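Local coordinates for acyl-coenzyme A oxidase acox-1.1 (Caenorhabditis elegans, PDB 5K3H), which catalyses the FAD-dependent desaturation of acyl-CoA chains with oxygen, giving trans-2-enoyl-CoA and hydrogen peroxide, the first step of peroxisomal beta-oxidation, at residues S196-V201 against K226-L231. Numbering follows the deposited sequence.
Sequences SSNYAV and KTHKPL
His228 reaches from its loop to the carbonyl oxygens of Ser196 and Ser197 and to CB of Asn198, just ahead of strand 199-208. Its imidazole does all the touching on its side. NE2 donates a weak hydrogen bond to Ser196 O at 3.4 Å. The bond is bent, with an N-H...O angle of 137°, and the carbonyl oxygen lies at the ring edge, near its plane. Ser197 O stands oblique to the ring, 4.0 Å from NE2. Asn198 CB also approaches obliquely, 4.1 Å from His228 CD2. This is the close part of the contact, and all four residues are buried.

The amide of Asn198 turns to other partners. A chi1 of 44° sets CG between the backbone N and the carbonyl carbon, and OD1 accepts a hydrogen bond from Ile146 N. CB of Ser197 points away from the loop, and OG bonds to Asn192 O. His228 O is held by Arg223 NH1, and Val658 of the second subunit packs on His228.

His228 alone of 226-231 touches 196-201. Lys226 and Lys229 are exposed on the solvent side. The contact joins the loop between strands 211-221 and 234-238 to the residues that lead into strand 199-208 in the beta domain. The side chain of Ser197 lies about 7 Å from Gly191, which binds an FAD shared between the two subunits.

An alanine at His228 would remove the imidazole and would probably leave Ser196 O without this donor and a gap beside Asn198 CB. One long, bent bond and a few loose ring contacts imply only a light tether between the loop and the lead-in to the strand.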
loop_
_atom_site.group_PDB
_atom_site.type_symbol
_atom_site.label_atom_id
_atom_site.label_comp_id
_atom_site.label_asym_id
_atom_site.label_seq_id
_atom_site.Cartn_x
_atom_site.Cartn_y
_atom_site.Cartn_z
ATOM N N SER B 196 -23.863 14.751 6.420
ATOM C CA SER B 196 -24.558 15.169 5.202
ATOM C C SER B 196 -25.994 14.670 5.140
ATOM O O SER B 196 -26.895 15.419 4.738
ATOM C CB SER B 196 -23.824 14.659 3.952
ATOM O OG SER B 196 -22.494 15.143 3.869
ATOM N N SER B 197 -26.224 13.407 5.486
ATOM C CA SER B 197 -27.531 12.808 5.280
ATOM C C SER B 197 -28.541 13.289 6.316
ATOM O O SER B 197 -28.209 13.491 7.488
ATOM C CB SER B 197 -27.418 11.282 5.323
ATOM O OG SER B 197 -26.666 10.811 4.222
ATOM N N ASN B 198 -29.780 13.481 5.879
ATOM C CA ASN B 198 -30.872 13.671 6.817
ATOM C C ASN B 198 -31.815 12.481 6.885
ATOM O O ASN B 198 -32.656 12.432 7.785
ATOM C CB ASN B 198 -31.657 14.965 6.515
ATOM C CG ASN B 198 -31.949 15.178 5.036
ATOM O OD1 ASN B 198 -31.977 14.251 4.226
ATOM N ND2 ASN B 198 -32.154 16.431 4.679
ATOM N N TYR B 199 -31.674 11.516 5.985
ATOM C CA TYR B 199 -32.396 10.252 6.040
ATOM C C TYR B 199 -31.405 9.099 5.920
ATOM O O TYR B 199 -30.271 9.279 5.468
ATOM C CB TYR B 199 -33.460 10.175 4.928
ATOM C CG TYR B 199 -34.693 11.008 5.227
ATOM C CD1 TYR B 199 -34.646 12.411 5.168
ATOM C CD2 TYR B 199 -35.913 10.401 5.516
ATOM C CE1 TYR B 199 -35.763 13.185 5.449
ATOM C CE2 TYR B 199 -37.032 11.162 5.788
ATOM C CZ TYR B 199 -36.956 12.557 5.750
ATOM O OH TYR B 199 -38.079 13.318 6.009
ATOM N N ALA B 200 -31.830 7.913 6.355
ATOM C CA ALA B 200 -31.076 6.697 6.058
ATOM C C ALA B 200 -32.013 5.504 5.978
ATOM O O ALA B 200 -33.016 5.437 6.686
ATOM C CB ALA B 200 -29.997 6.426 7.112
ATOM N N VAL B 201 -31.680 4.549 5.122
ATOM C CA VAL B 201 -32.276 3.224 5.231
ATOM C C VAL B 201 -31.415 2.449 6.229
ATOM O O VAL B 201 -30.215 2.253 6.009
ATOM C CB VAL B 201 -32.346 2.515 3.868
ATOM C CG1 VAL B 201 -32.874 1.090 4.034
ATOM C CG2 VAL B 201 -33.198 3.310 2.858
ATOM N N LYS B 226 -35.591 21.297 8.113
ATOM C CA LYS B 226 -35.394 22.741 7.982
ATOM C C LYS B 226 -34.130 23.247 8.672
ATOM O O LYS B 226 -33.437 24.112 8.127
ATOM C CB LYS B 226 -36.611 23.499 8.526
ATOM C CG LYS B 226 -36.454 25.025 8.541
ATOM C CD LYS B 226 -36.068 25.572 7.156
ATOM C CE LYS B 226 -36.128 27.098 7.116
ATOM N NZ LYS B 226 -35.336 27.654 5.982
ATOM N N THR B 227 -33.811 22.725 9.857
ATOM C CA THR B 227 -32.646 23.169 10.602
ATOM C C THR B 227 -31.448 22.228 10.467
ATOM O O THR B 227 -30.317 22.655 10.736
ATOM C CB THR B 227 -33.030 23.343 12.081
ATOM O OG1 THR B 227 -31.958 23.960 12.796
ATOM C CG2 THR B 227 -33.366 22.008 12.727
ATOM N N HIS B 228 -31.669 20.971 10.039
ATOM C CA HIS B 228 -30.620 19.947 9.909
ATOM C C HIS B 228 -30.000 19.578 11.262
ATOM O O HIS B 228 -28.839 19.154 11.342
ATOM C CB HIS B 228 -29.539 20.381 8.909
ATOM C CG HIS B 228 -28.893 19.237 8.188
ATOM N ND1 HIS B 228 -27.559 18.909 8.342
ATOM C CD2 HIS B 228 -29.403 18.337 7.316
ATOM C CE1 HIS B 228 -27.276 17.858 7.591
ATOM N NE2 HIS B 228 -28.377 17.492 6.960
ATOM N N LYS B 229 -30.761 19.757 12.348
ATOM C CA LYS B 229 -30.175 19.281 13.592
ATOM C C LYS B 229 -30.658 17.857 13.886
ATOM O O LYS B 229 -31.700 17.424 13.363
ATOM C CB LYS B 229 -30.553 20.211 14.744
ATOM C CG LYS B 229 -29.997 21.607 14.607
ATOM C CD LYS B 229 -30.652 22.547 15.608
ATOM C CE LYS B 229 -30.102 23.967 15.471
ATOM N NZ LYS B 229 -30.621 24.922 16.498
ATOM N N PRO B 230 -29.927 17.086 14.691
ATOM C CA PRO B 230 -30.339 15.696 14.950
ATOM C C PRO B 230 -31.670 15.631 15.681
ATOM O O PRO B 230 -31.861 16.307 16.690
ATOM C CB PRO B 230 -29.199 15.149 15.819
ATOM C CG PRO B 230 -28.013 16.006 15.477
ATOM C CD PRO B 230 -28.555 17.366 15.144
ATOM N N LEU B 231 -32.573 14.763 15.204
ATOM C CA LEU B 231 -33.880 14.581 15.831
ATOM C C LEU B 231 -33.746 13.932 17.216
ATOM O O LEU B 231 -32.734 13.297 17.517
ATOM C CB LEU B 231 -34.794 13.747 14.932
ATOM C CG LEU B 231 -35.204 14.418 13.613
ATOM C CD1 LEU B 231 -35.998 13.497 12.700
ATOM C CD2 LEU B 231 -35.987 15.698 13.893
#